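Local coordinates for xylulose kinase (Bifidobacterium adolescentis ATCC 15703, PDB 3I8B), which probably phosphorylates D-xylulose to D-xylulose 5-phosphate at the expense of ATP, as a carbohydrate kinase of the FGGY family, at residues 4-9 against 29-34; 18-23 against 460-465; 145-150 against 156-161; 219-224 against 232-237. All coordinates share one frame; numbering follows the deposited sequence.

Contact 1 (4-9 against 29-34); sequences RTLVAG and LVRFGQ
Val30 is the meeting point of this contact, with one methyl group serving two neighbours. Its CG2 lies 3.7 Å from Leu6 CD2, the two side chains crossing at roughly a right angle, and the second branch follows closely, Val30 CG1 standing 4.2 Å from the same Leu6 CD2. Leu6 is buried, and this is the well-packed part: branched aliphatic groups that fit by shape. The two strands are not bonded to each other. Both flank strand 16-23 in the mixed five-stranded sheet of the N-terminal, actin-like ATPase half of the kinase, and Val21 of that middle strand also touches Leu6, so the methyls meet across an intervening strand. Around Val30 the chain leaves extended geometry (psi -53°), and the next residue, Arg31, also reaches Leu6: its NH1 is 3.9 Å from Leu6 CD1. The guanidinium of Arg31 is held mainly elsewhere, by a salt bridge to Asp64 and by backbone oxygens of Ala59 and Gly61, so it closes the flank of the leucine with an already paired charge. The other side faces solvent. There the exposed Arg4, bent at chi2 and chi3 (chi3 88°), brings its guanidinium back so that Val30 CG2 sits 3.3 Å above one face, toward the rim, while NH1 makes a salt bridge to Asp23. An alanine in place of Val30 would probably open a gap beside Leu6 CD2 and deprive the Arg4 guanidinium of the methyl that covers its face.

Contact 2 (18-23 against 460-465); sequences KVRVTD and YVAIGA
Ile463 covers one face of the Arg20 guanidinium: its CG1 stands 3.4 Å above the plane, displaced toward the rim, and comes within 3.5 Å of Arg20 NE. At the edge, in plane, the model doubtfully places Thr22 OG1, from the same strand. The contact joins strand 16-23, in the N-terminal sheet of the actin-like ATPase fold, to helix 460-474, from the C-terminal half of the sequence, which packs against that sheet. Arginine suits this buried position because its long aliphatic stem packs on the helix while its end finds a backbone oxygen; with CG anti to the backbone N (chi1 -165°) and the chain extended to NE, NH1 reaches Gly27 O in a hydrogen bond. Ala462 is small enough to let strand and helix close up; its side chain is also about 4 Å from that of Asp11, predicted to be important for activity. A leucine in place of Arg20 would probably leave Gly27 O without this partner and Ile463 without a flat group to lie on. The isoleucine's terminal methyl CD1 is 3.8 Å from Arg20 NH2, and at the base of the stem Arg20 CB touches Ala462 CB at 4.0 Å.

Contact 3 (145-150 against 156-161); sequences TKVAWV and ENVKKI
Val150 pushes its CG1 methyl into the notch between two consecutive residues of the following helix. It rests 3.9 Å from Val158 CB and 4.1 Å from Asn157 CB, low enough to lie against the backbone between them, with Val158 N also at 3.9 Å. With CG1 anti to the backbone N (chi1 175°), this branch is the one delivered to the notch. The fit is reciprocal: Val158 sends CG2 back into the hollow between Val147 and Val150, one helical turn apart, where it comes within 4.0 Å of Val150 CG1 and equally near the carbonyl oxygen, Val147 O. The two valines interleave, each passing alongside the other rather than meeting head on. Beyond this pair the fit is slacker: Val147 CG1 is 4.4 Å from Ile161 CD1. A type I beta turn from Val158 to Ile161 brings the isoleucine round to the same side as the valine, so the second segment offers two bumps to Val147. The contact thus folds segment 156-161, with its beta turn, back on helix 143-153, the chain reversing within a few residues in the N-terminal half of the kinase. Helix 214-225 adds to the same apolar cluster, with Val220 against Val147 and Ala224 against Val158. Beta-branched residues suit such close quarters, being stubby and having few rotamers. The side-chain atoms that meet are all carbons, with van der Waals contacts to the backbone as well and no hydrogen bond between the segments, so their mutual position rests on shape and burial rather than on directional bonds.

Contact 4 (219-224 against 232-237); sequences MVLEAA and SHAEAI
Leu221 makes an apolar helix-helix contact with His233, Ala234 and Ile237, joining helices 214-225 and 227-236, two successive helices linked by a very short connection in the N-terminal half of the FGGY kinase. A single methyl group makes all the closest contacts with the second segment. CD1 of Leu221 is 3.9 Å from His233 CB and at about the same range from CG and CD2 of the ring, so it sits against the root of the imidazole, the leucine running across the histidine's side chain. Leucine suits this place because its reach lets one methyl cross to a partner helix whose backbone stays apart; the nearest CA atoms, those of Leu221 and Ala234, are 7.8 Å from each other. Ala234 is small and leaves its backbone approachable, its N lying 4.1 Å from Leu221 CD1. His233 has CG anti to its own N (chi1 -160°), which sets the ring beside the leucine while NE2 hydrogen-bonds to Val158 O outside the pair. Arg214 NH1 bonds to Ala234 O and Ile237 O where helix 227-236 ends. Ile237, just past the helix end, adds a further apolar neighbour: its CD1 lies 4.1 Å from Leu221 CD1.

The contacts form two groups. Contacts 1 and 2, with centres 7 Å apart, share the five-stranded sheet: strand 16-23 of contact 2 lies between the two strands of contact 1, bonded to each, as Val7 O to Thr22 N (2.7 Å). Contacts 3 and 4, 9 Å apart, build one helical cluster, where Val158 CG2 meets Leu221 CD2 at 3.5 Å. The groups are 33 to 42 Å apart between centres. Contacts 1, 3 and 4 are local along the chain, in that order, whereas contact 2 joins residues near both sequence ends, spanning 3 and 4. It ties the C-terminal half to the N-terminal sheet, near Asp11, predicted important for activity, and Asp274, the predicted proton acceptor.

Contact 1 (4-9 against 29-34)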
loop_
_atom_site.group_PDB
_atom_site.type_symbol
_atom_site.label_atom_id
_atom_site.label_comp_id
_atom_site.label_asym_id
_atom_site.label_seq_id
_atom_site.Cartn_x
_atom_site.Cartn_y
_atom_site.Cartn_z
ATOM N N ARG A 4 -4.091 31.020 13.630
ATOM C CA ARG A 4 -4.619 29.683 13.378
ATOM C C ARG A 4 -3.519 28.683 12.984
ATOM O O ARG A 4 -2.727 28.932 12.074
ATOM C CB ARG A 4 -5.698 29.703 12.301
ATOM C CG ARG A 4 -5.770 28.372 11.578
ATOM C CD ARG A 4 -7.156 28.014 11.156
ATOM N NE ARG A 4 -7.458 28.565 9.853
ATOM C CZ ARG A 4 -8.380 28.069 9.037
ATOM N NH1 ARG A 4 -9.077 26.995 9.394
ATOM N NH2 ARG A 4 -8.596 28.646 7.864
ATOM N N THR A 5 -3.500 27.550 13.673
ATOM C CA THR A 5 -2.469 26.534 13.476
ATOM C C THR A 5 -2.798 25.626 12.289
ATOM O O THR A 5 -3.865 25.028 12.229
ATOM C CB THR A 5 -2.287 25.697 14.738
ATOM O OG1 THR A 5 -2.140 26.581 15.850
ATOM C CG2 THR A 5 -1.019 24.803 14.639
ATOM N N LEU A 6 -1.867 25.554 11.345
ATOM C CA LEU A 6 -2.056 24.806 10.117
ATOM C C LEU A 6 -1.008 23.700 10.038
ATOM O O LEU A 6 0.107 23.861 10.533
ATOM C CB LEU A 6 -1.884 25.737 8.916
ATOM C CG LEU A 6 -2.911 26.860 8.710
ATOM C CD1 LEU A 6 -2.558 27.680 7.462
ATOM C CD2 LEU A 6 -4.325 26.276 8.590
ATOM N N VAL A 7 -1.381 22.584 9.424
ATOM C CA VAL A 7 -0.432 21.552 9.030
ATOM C C VAL A 7 -0.596 21.310 7.529
ATOM O O VAL A 7 -1.509 21.861 6.882
ATOM C CB VAL A 7 -0.626 20.207 9.799
ATOM C CG1 VAL A 7 -0.357 20.382 11.292
ATOM C CG2 VAL A 7 -2.009 19.655 9.566
ATOM N N ALA A 8 0.284 20.488 6.971
ATOM C CA ALA A 8 0.200 20.174 5.552
ATOM C C ALA A 8 0.386 18.683 5.374
ATOM O O ALA A 8 1.320 18.092 5.921
ATOM C CB ALA A 8 1.244 20.941 4.774
ATOM N N GLY A 9 -0.534 18.074 4.640
ATOM C CA GLY A 9 -0.426 16.675 4.279
ATOM C C GLY A 9 -0.018 16.635 2.825
ATOM O O GLY A 9 -0.678 17.232 1.959
ATOM N N LEU A 29 -10.039 21.565 5.237
ATOM C CA LEU A 29 -9.173 21.976 4.140
ATOM C C LEU A 29 -9.111 23.495 4.137
ATOM O O LEU A 29 -10.140 24.159 4.245
ATOM C CB LEU A 29 -9.706 21.453 2.794
ATOM C CG LEU A 29 -8.833 21.707 1.561
ATOM C CD1 LEU A 29 -8.984 20.585 0.537
ATOM C CD2 LEU A 29 -9.156 23.048 0.929
ATOM N N VAL A 30 -7.902 24.031 4.026
ATOM C CA VAL A 30 -7.680 25.475 4.028
ATOM C C VAL A 30 -7.193 25.878 2.642
ATOM O O VAL A 30 -7.782 26.742 2.006
ATOM C CB VAL A 30 -6.688 25.884 5.139
ATOM C CG1 VAL A 30 -6.368 27.383 5.093
ATOM C CG2 VAL A 30 -7.264 25.518 6.501
ATOM N N ARG A 31 -6.146 25.220 2.152
ATOM C CA ARG A 31 -5.711 25.410 0.761
ATOM C C ARG A 31 -5.319 24.063 0.156
ATOM O O ARG A 31 -5.060 23.101 0.882
ATOM C CB ARG A 31 -4.534 26.379 0.672
ATOM C CG ARG A 31 -4.716 27.634 1.520
ATOM C CD ARG A 31 -3.635 28.680 1.254
ATOM N NE ARG A 31 -2.322 28.283 1.763
ATOM C CZ ARG A 31 -1.853 28.569 2.981
ATOM N NH1 ARG A 31 -2.588 29.251 3.862
ATOM N NH2 ARG A 31 -0.639 28.159 3.323
ATOM N N PHE A 32 -5.271 23.997 -1.169
ATOM C CA PHE A 32 -4.941 22.747 -1.867
ATOM C C PHE A 32 -4.200 23.046 -3.157
ATOM O O PHE A 32 -4.385 24.112 -3.756
ATOM C CB PHE A 32 -6.212 21.958 -2.158
ATOM C CG PHE A 32 -5.969 20.582 -2.744
ATOM C CD1 PHE A 32 -6.039 20.372 -4.116
ATOM C CD2 PHE A 32 -5.733 19.497 -1.919
ATOM C CE1 PHE A 32 -5.830 19.108 -4.656
ATOM C CE2 PHE A 32 -5.528 18.228 -2.447
ATOM C CZ PHE A 32 -5.579 18.036 -3.816
ATOM N N GLY A 33 -3.353 22.112 -3.579
ATOM C CA GLY A 33 -2.594 22.263 -4.810
ATOM C C GLY A 33 -2.125 20.904 -5.301
ATOM O O GLY A 33 -1.986 19.962 -4.514
ATOM N N GLN A 34 -1.878 20.794 -6.603
ATOM C CA GLN A 34 -1.605 19.494 -7.204
ATOM C C GLN A 34 -0.812 19.678 -8.497
ATOM O O GLN A 34 -1.004 20.665 -9.218
ATOM C CB GLN A 34 -2.932 18.760 -7.477
ATOM C CG GLN A 34 -2.801 17.442 -8.254
ATOM C CD GLN A 34 -4.140 16.743 -8.472
ATOM O OE1 GLN A 34 -4.313 15.995 -9.437
ATOM N NE2 GLN A 34 -5.085 16.975 -7.573
#

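Contact 2 (18-23 against 460-465)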
loop_
_atom_site.group_PDB
_atom_site.type_symbol
_atom_site.label_atom_id
_atom_site.label_comp_id
_atom_site.label_asym_id
_atom_site.label_seq_id
_atom_site.Cartn_x
_atom_site.Cartn_y
_atom_site.Cartn_z
ATOM N N LYS A 18 0.064 15.951 -4.354
ATOM C CA LYS A 18 -0.993 16.805 -3.812
ATOM C C LYS A 18 -0.509 17.420 -2.514
ATOM O O LYS A 18 0.206 16.765 -1.750
ATOM C CB LYS A 18 -2.265 16.003 -3.572
ATOM C CG LYS A 18 -2.930 15.552 -4.868
ATOM C CD LYS A 18 -3.900 14.431 -4.616
ATOM C CE LYS A 18 -4.617 14.045 -5.903
ATOM N NZ LYS A 18 -5.303 12.745 -5.683
ATOM N N VAL A 19 -0.879 18.676 -2.272
ATOM C CA VAL A 19 -0.535 19.349 -1.017
ATOM C C VAL A 19 -1.797 19.896 -0.358
ATOM O O VAL A 19 -2.474 20.763 -0.911
ATOM C CB VAL A 19 0.465 20.501 -1.226
ATOM C CG1 VAL A 19 0.695 21.235 0.088
ATOM C CG2 VAL A 19 1.795 19.980 -1.779
ATOM N N ARG A 20 -2.130 19.374 0.813
ATOM C CA ARG A 20 -3.335 19.801 1.498
ATOM C C ARG A 20 -3.026 20.585 2.778
ATOM O O ARG A 20 -2.789 20.015 3.850
ATOM C CB ARG A 20 -4.215 18.601 1.807
ATOM C CG ARG A 20 -5.647 18.956 2.200
ATOM C CD ARG A 20 -6.299 17.695 2.713
ATOM N NE ARG A 20 -7.745 17.751 2.896
ATOM C CZ ARG A 20 -8.350 18.125 4.019
ATOM N NH1 ARG A 20 -7.637 18.544 5.057
ATOM N NH2 ARG A 20 -9.674 18.094 4.097
ATOM N N VAL A 21 -3.030 21.904 2.669
ATOM C CA VAL A 21 -2.862 22.729 3.856
ATOM C C VAL A 21 -4.138 22.606 4.687
ATOM O O VAL A 21 -5.249 22.848 4.191
ATOM C CB VAL A 21 -2.564 24.184 3.487
ATOM C CG1 VAL A 21 -2.380 25.027 4.751
ATOM C CG2 VAL A 21 -1.330 24.260 2.585
ATOM N N THR A 22 -4.006 22.201 5.942
ATOM C CA THR A 22 -5.215 21.891 6.690
ATOM C C THR A 22 -5.198 22.383 8.130
ATOM O O THR A 22 -4.138 22.548 8.740
ATOM C CB THR A 22 -5.615 20.365 6.578
ATOM O OG1 THR A 22 -5.610 19.715 7.850
ATOM C CG2 THR A 22 -4.733 19.633 5.634
ATOM N N ASP A 23 -6.394 22.619 8.661
ATOM C CA ASP A 23 -6.561 23.076 10.037
ATOM C C ASP A 23 -6.175 21.964 11.008
ATOM O O ASP A 23 -6.744 20.872 10.970
ATOM C CB ASP A 23 -8.011 23.500 10.248
ATOM C CG ASP A 23 -8.245 24.124 11.604
ATOM O OD1 ASP A 23 -8.216 23.392 12.610
ATOM O OD2 ASP A 23 -8.460 25.346 11.655
ATOM N N TYR A 460 -7.862 10.801 0.839
ATOM C CA TYR A 460 -7.584 10.130 2.105
ATOM C C TYR A 460 -6.097 10.120 2.464
ATOM O O TYR A 460 -5.746 10.196 3.641
ATOM C CB TYR A 460 -8.131 8.701 2.136
ATOM C CG TYR A 460 -9.552 8.544 1.640
ATOM C CD1 TYR A 460 -10.568 9.364 2.105
ATOM C CD2 TYR A 460 -9.877 7.546 0.723
ATOM C CE1 TYR A 460 -11.861 9.214 1.657
ATOM C CE2 TYR A 460 -11.177 7.383 0.269
ATOM C CZ TYR A 460 -12.167 8.223 0.743
ATOM O OH TYR A 460 -13.464 8.072 0.296
ATOM N N VAL A 461 -5.223 10.008 1.466
ATOM C CA VAL A 461 -3.784 9.966 1.759
ATOM C C VAL A 461 -3.298 11.306 2.295
ATOM O O VAL A 461 -2.615 11.369 3.331
ATOM C CB VAL A 461 -2.926 9.584 0.530
ATOM C CG1 VAL A 461 -1.438 9.810 0.845
ATOM C CG2 VAL A 461 -3.184 8.136 0.128
ATOM N N ALA A 462 -3.648 12.372 1.580
ATOM C CA ALA A 462 -3.288 13.736 1.988
ATOM C C ALA A 462 -3.890 14.087 3.343
ATOM O O ALA A 462 -3.244 14.731 4.164
ATOM C CB ALA A 462 -3.728 14.749 0.927
ATOM N N ILE A 463 -5.128 13.655 3.575
ATOM C CA ILE A 463 -5.778 13.885 4.865
ATOM C C ILE A 463 -5.068 13.116 5.974
ATOM O O ILE A 463 -4.833 13.655 7.043
ATOM C CB ILE A 463 -7.280 13.505 4.836
ATOM C CG1 ILE A 463 -8.045 14.434 3.896
ATOM C CG2 ILE A 463 -7.888 13.543 6.232
ATOM C CD1 ILE A 463 -9.538 14.271 3.970
ATOM N N GLY A 464 -4.731 11.848 5.713
ATOM C CA GLY A 464 -3.984 11.043 6.663
ATOM C C GLY A 464 -2.630 11.634 7.019
ATOM O O GLY A 464 -2.219 11.612 8.181
ATOM N N ALA A 465 -1.924 12.161 6.026
ATOM C CA ALA A 465 -0.631 12.783 6.292
ATOM C C ALA A 465 -0.793 14.048 7.139
ATOM O O ALA A 465 0.016 14.303 8.040
ATOM C CB ALA A 465 0.136 13.069 4.992
#

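Contact 3 (145-150 against 156-161)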
loop_
_atom_site.group_PDB
_atom_site.type_symbol
_atom_site.label_atom_id
_atom_site.label_comp_id
_atom_site.label_asym_id
_atom_site.label_seq_id
_atom_site.Cartn_x
_atom_site.Cartn_y
_atom_site.Cartn_z
ATOM N N THR A 145 13.654 -6.325 -4.139
ATOM C CA THR A 145 13.715 -6.952 -5.464
ATOM C C THR A 145 14.311 -5.993 -6.488
ATOM O O THR A 145 15.018 -6.421 -7.400
ATOM C CB THR A 145 12.353 -7.488 -5.947
ATOM O OG1 THR A 145 11.553 -6.408 -6.448
ATOM C CG2 THR A 145 11.625 -8.191 -4.802
ATOM N N LYS A 146 14.054 -4.696 -6.302
ATOM C CA LYS A 146 14.602 -3.664 -7.184
ATOM C C LYS A 146 16.117 -3.574 -7.023
ATOM O O LYS A 146 16.861 -3.489 -8.010
ATOM C CB LYS A 146 13.987 -2.292 -6.879
ATOM C CG LYS A 146 12.468 -2.243 -6.860
ATOM C CD LYS A 146 11.849 -2.862 -8.129
ATOM C CE LYS A 146 10.374 -2.477 -8.224
ATOM N NZ LYS A 146 9.685 -3.200 -9.329
ATOM N N VAL A 147 16.563 -3.596 -5.773
ATOM C CA VAL A 147 17.988 -3.540 -5.479
ATOM C C VAL A 147 18.674 -4.762 -6.070
ATOM O O VAL A 147 19.721 -4.644 -6.687
ATOM C CB VAL A 147 18.266 -3.461 -3.971
ATOM C CG1 VAL A 147 19.785 -3.456 -3.706
ATOM C CG2 VAL A 147 17.588 -2.217 -3.373
ATOM N N ALA A 148 18.061 -5.927 -5.881
ATOM C CA ALA A 148 18.502 -7.162 -6.533
ATOM C C ALA A 148 18.656 -7.013 -8.045
ATOM O O ALA A 148 19.654 -7.440 -8.625
ATOM C CB ALA A 148 17.533 -8.284 -6.228
ATOM N N TRP A 149 17.660 -6.411 -8.680
ATOM C CA TRP A 149 17.661 -6.254 -10.120
ATOM C C TRP A 149 18.831 -5.374 -10.550
ATOM O O TRP A 149 19.500 -5.642 -11.557
ATOM C CB TRP A 149 16.332 -5.655 -10.598
ATOM C CG TRP A 149 16.306 -5.443 -12.083
ATOM C CD1 TRP A 149 15.767 -6.276 -13.021
ATOM C CD2 TRP A 149 16.873 -4.340 -12.802
ATOM N NE1 TRP A 149 15.953 -5.756 -14.278
ATOM C CE2 TRP A 149 16.624 -4.564 -14.171
ATOM C CE3 TRP A 149 17.545 -3.169 -12.417
ATOM C CZ2 TRP A 149 17.037 -3.670 -15.161
ATOM C CZ3 TRP A 149 17.960 -2.287 -13.394
ATOM C CH2 TRP A 149 17.703 -2.542 -14.753
ATOM N N VAL A 150 19.073 -4.317 -9.782
ATOM C CA VAL A 150 20.161 -3.400 -10.082
ATOM C C VAL A 150 21.509 -4.102 -9.925
ATOM O O VAL A 150 22.433 -3.864 -10.707
ATOM C CB VAL A 150 20.119 -2.137 -9.186
ATOM C CG1 VAL A 150 21.338 -1.266 -9.455
ATOM C CG2 VAL A 150 18.832 -1.351 -9.435
ATOM N N GLU A 156 27.817 -1.623 -11.842
ATOM C CA GLU A 156 28.524 -0.365 -11.566
ATOM C C GLU A 156 27.691 0.577 -10.701
ATOM O O GLU A 156 28.232 1.304 -9.863
ATOM C CB GLU A 156 28.923 0.357 -12.858
ATOM C CG GLU A 156 29.927 -0.400 -13.709
ATOM C CD GLU A 156 29.400 -1.754 -14.159
ATOM O OE1 GLU A 156 28.235 -1.829 -14.643
ATOM O OE2 GLU A 156 30.159 -2.743 -14.024
ATOM N N ASN A 157 26.381 0.563 -10.930
ATOM C CA ASN A 157 25.428 1.363 -10.157
ATOM C C ASN A 157 25.198 0.816 -8.756
ATOM O O ASN A 157 25.075 1.580 -7.798
ATOM C CB ASN A 157 24.070 1.410 -10.883
ATOM C CG ASN A 157 24.046 2.405 -12.028
ATOM O OD1 ASN A 157 23.107 2.423 -12.846
ATOM N ND2 ASN A 157 25.059 3.254 -12.080
ATOM N N VAL A 158 25.092 -0.501 -8.627
ATOM C CA VAL A 158 24.778 -1.062 -7.325
ATOM C C VAL A 158 25.917 -0.801 -6.349
ATOM O O VAL A 158 25.682 -0.549 -5.164
ATOM C CB VAL A 158 24.385 -2.545 -7.373
ATOM C CG1 VAL A 158 25.614 -3.459 -7.091
ATOM C CG2 VAL A 158 23.288 -2.804 -6.353
ATOM N N LYS A 159 27.142 -0.791 -6.873
ATOM C CA LYS A 159 28.338 -0.573 -6.063
ATOM C C LYS A 159 28.486 0.872 -5.581
ATOM O O LYS A 159 29.256 1.132 -4.655
ATOM C CB LYS A 159 29.597 -0.991 -6.833
ATOM C CG LYS A 159 29.762 -2.507 -6.995
ATOM C CD LYS A 159 31.040 -2.820 -7.773
ATOM C CE LYS A 159 31.064 -4.269 -8.253
ATOM N NZ LYS A 159 32.128 -4.490 -9.275
ATOM N N LYS A 160 27.765 1.807 -6.200
ATOM C CA LYS A 160 27.803 3.220 -5.763
ATOM C C LYS A 160 26.810 3.532 -4.632
ATOM O O LYS A 160 26.814 4.630 -4.076
ATOM C CB LYS A 160 27.507 4.165 -6.938
ATOM C CG LYS A 160 28.474 4.081 -8.117
ATOM C CD LYS A 160 28.138 5.167 -9.143
ATOM C CE LYS A 160 28.763 4.871 -10.497
ATOM N NZ LYS A 160 28.573 5.991 -11.468
ATOM N N ILE A 161 25.921 2.595 -4.337
ATOM C CA ILE A 161 24.882 2.839 -3.344
ATOM C C ILE A 161 25.498 3.253 -2.008
ATOM O O ILE A 161 26.289 2.505 -1.438
ATOM C CB ILE A 161 24.002 1.594 -3.143
ATOM C CG1 ILE A 161 23.307 1.226 -4.452
ATOM C CG2 ILE A 161 22.944 1.847 -2.060
ATOM C CD1 ILE A 161 22.214 0.194 -4.311
#

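Contact 4 (219-224 against 232-237)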
loop_
_atom_site.group_PDB
_atom_site.type_symbol
_atom_site.label_atom_id
_atom_site.label_comp_id
_atom_site.label_asym_id
_atom_site.label_seq_id
_atom_site.Cartn_x
_atom_site.Cartn_y
_atom_site.Cartn_z
HETATM N N MSE A 219 22.513 -10.315 0.648
HETATM C CA MSE A 219 22.148 -11.489 -0.136
HETATM C C MSE A 219 21.980 -11.149 -1.610
HETATM O O MSE A 219 22.345 -11.945 -2.480
HETATM C CB MSE A 219 20.875 -12.123 0.421
HETATM C CG MSE A 219 20.146 -13.045 -0.544
HETATM SE SE MSE A 219 18.509 -13.768 0.287
HETATM C CE MSE A 219 19.303 -14.771 1.772
ATOM N N VAL A 220 21.428 -9.969 -1.897
ATOM C CA VAL A 220 21.218 -9.574 -3.295
ATOM C C VAL A 220 22.407 -8.837 -3.913
ATOM O O VAL A 220 22.540 -8.794 -5.136
ATOM C CB VAL A 220 19.907 -8.767 -3.494
ATOM C CG1 VAL A 220 18.748 -9.486 -2.812
ATOM C CG2 VAL A 220 20.052 -7.325 -2.970
ATOM N N LEU A 221 23.262 -8.259 -3.068
ATOM C CA LEU A 221 24.470 -7.575 -3.530
ATOM C C LEU A 221 25.560 -8.570 -3.945
ATOM O O LEU A 221 26.482 -8.232 -4.691
ATOM C CB LEU A 221 25.019 -6.652 -2.436
ATOM C CG LEU A 221 24.157 -5.427 -2.104
ATOM C CD1 LEU A 221 24.769 -4.576 -0.988
ATOM C CD2 LEU A 221 23.874 -4.571 -3.363
ATOM N N GLU A 222 25.448 -9.790 -3.438
ATOM C CA GLU A 222 26.461 -10.818 -3.661
ATOM C C GLU A 222 26.736 -11.034 -5.141
ATOM O O GLU A 222 27.888 -11.240 -5.534
ATOM C CB GLU A 222 26.016 -12.130 -3.003
ATOM C CG GLU A 222 27.025 -13.265 -3.000
ATOM C CD GLU A 222 26.745 -14.242 -1.864
ATOM O OE1 GLU A 222 26.894 -13.856 -0.678
ATOM O OE2 GLU A 222 26.346 -15.378 -2.152
ATOM N N ALA A 223 25.680 -10.965 -5.951
ATOM C CA ALA A 223 25.784 -11.173 -7.389
ATOM C C ALA A 223 26.775 -10.225 -8.040
ATOM O O ALA A 223 27.471 -10.602 -8.983
ATOM C CB ALA A 223 24.420 -11.031 -8.057
ATOM N N ALA A 224 26.829 -8.988 -7.553
ATOM C CA ALA A 224 27.726 -8.004 -8.145
ATOM C C ALA A 224 29.096 -7.935 -7.456
ATOM O O ALA A 224 30.088 -7.586 -8.092
ATOM C CB ALA A 224 27.059 -6.605 -8.189
ATOM N N SER A 232 30.063 -6.247 3.633
ATOM C CA SER A 232 30.617 -4.962 4.023
ATOM C C SER A 232 29.745 -3.809 3.511
ATOM O O SER A 232 29.463 -2.854 4.235
ATOM C CB SER A 232 32.042 -4.814 3.491
ATOM O OG SER A 232 32.868 -5.883 3.913
ATOM N N HIS A 233 29.343 -3.901 2.253
ATOM C CA HIS A 233 28.505 -2.883 1.628
ATOM C C HIS A 233 27.196 -2.738 2.410
ATOM O O HIS A 233 26.806 -1.639 2.783
ATOM C CB HIS A 233 28.213 -3.284 0.178
ATOM C CG HIS A 233 27.771 -2.154 -0.702
ATOM N ND1 HIS A 233 27.445 -0.900 -0.217
ATOM C CD2 HIS A 233 27.576 -2.095 -2.039
ATOM C CE1 HIS A 233 27.079 -0.121 -1.215
ATOM N NE2 HIS A 233 27.154 -0.822 -2.339
ATOM N N ALA A 234 26.518 -3.853 2.665
ATOM C CA ALA A 234 25.206 -3.813 3.304
ATOM C C ALA A 234 25.271 -3.224 4.712
ATOM O O ALA A 234 24.316 -2.595 5.168
ATOM C CB ALA A 234 24.553 -5.208 3.312
ATOM N N GLU A 235 26.403 -3.412 5.386
ATOM C CA GLU A 235 26.648 -2.769 6.670
ATOM C C GLU A 235 26.879 -1.283 6.515
ATOM O O GLU A 235 26.448 -0.500 7.353
ATOM C CB GLU A 235 27.863 -3.378 7.389
ATOM C CG GLU A 235 27.585 -4.752 7.985
ATOM C CD GLU A 235 26.316 -4.773 8.834
ATOM O OE1 GLU A 235 26.212 -3.971 9.789
ATOM O OE2 GLU A 235 25.420 -5.594 8.547
ATOM N N ALA A 236 27.577 -0.889 5.459
ATOM C CA ALA A 236 27.951 0.514 5.295
ATOM C C ALA A 236 26.782 1.399 4.809
ATOM O O ALA A 236 26.797 2.600 5.008
ATOM C CB ALA A 236 29.137 0.633 4.346
ATOM N N ILE A 237 25.782 0.796 4.179
ATOM C CA ILE A 237 24.677 1.548 3.561
ATOM C C ILE A 237 23.816 2.286 4.593
ATOM O O ILE A 237 23.471 1.723 5.635
ATOM C CB ILE A 237 23.795 0.610 2.690
ATOM C CG1 ILE A 237 24.511 0.301 1.371
ATOM C CG2 ILE A 237 22.411 1.236 2.415
ATOM C CD1 ILE A 237 23.939 -0.919 0.639
#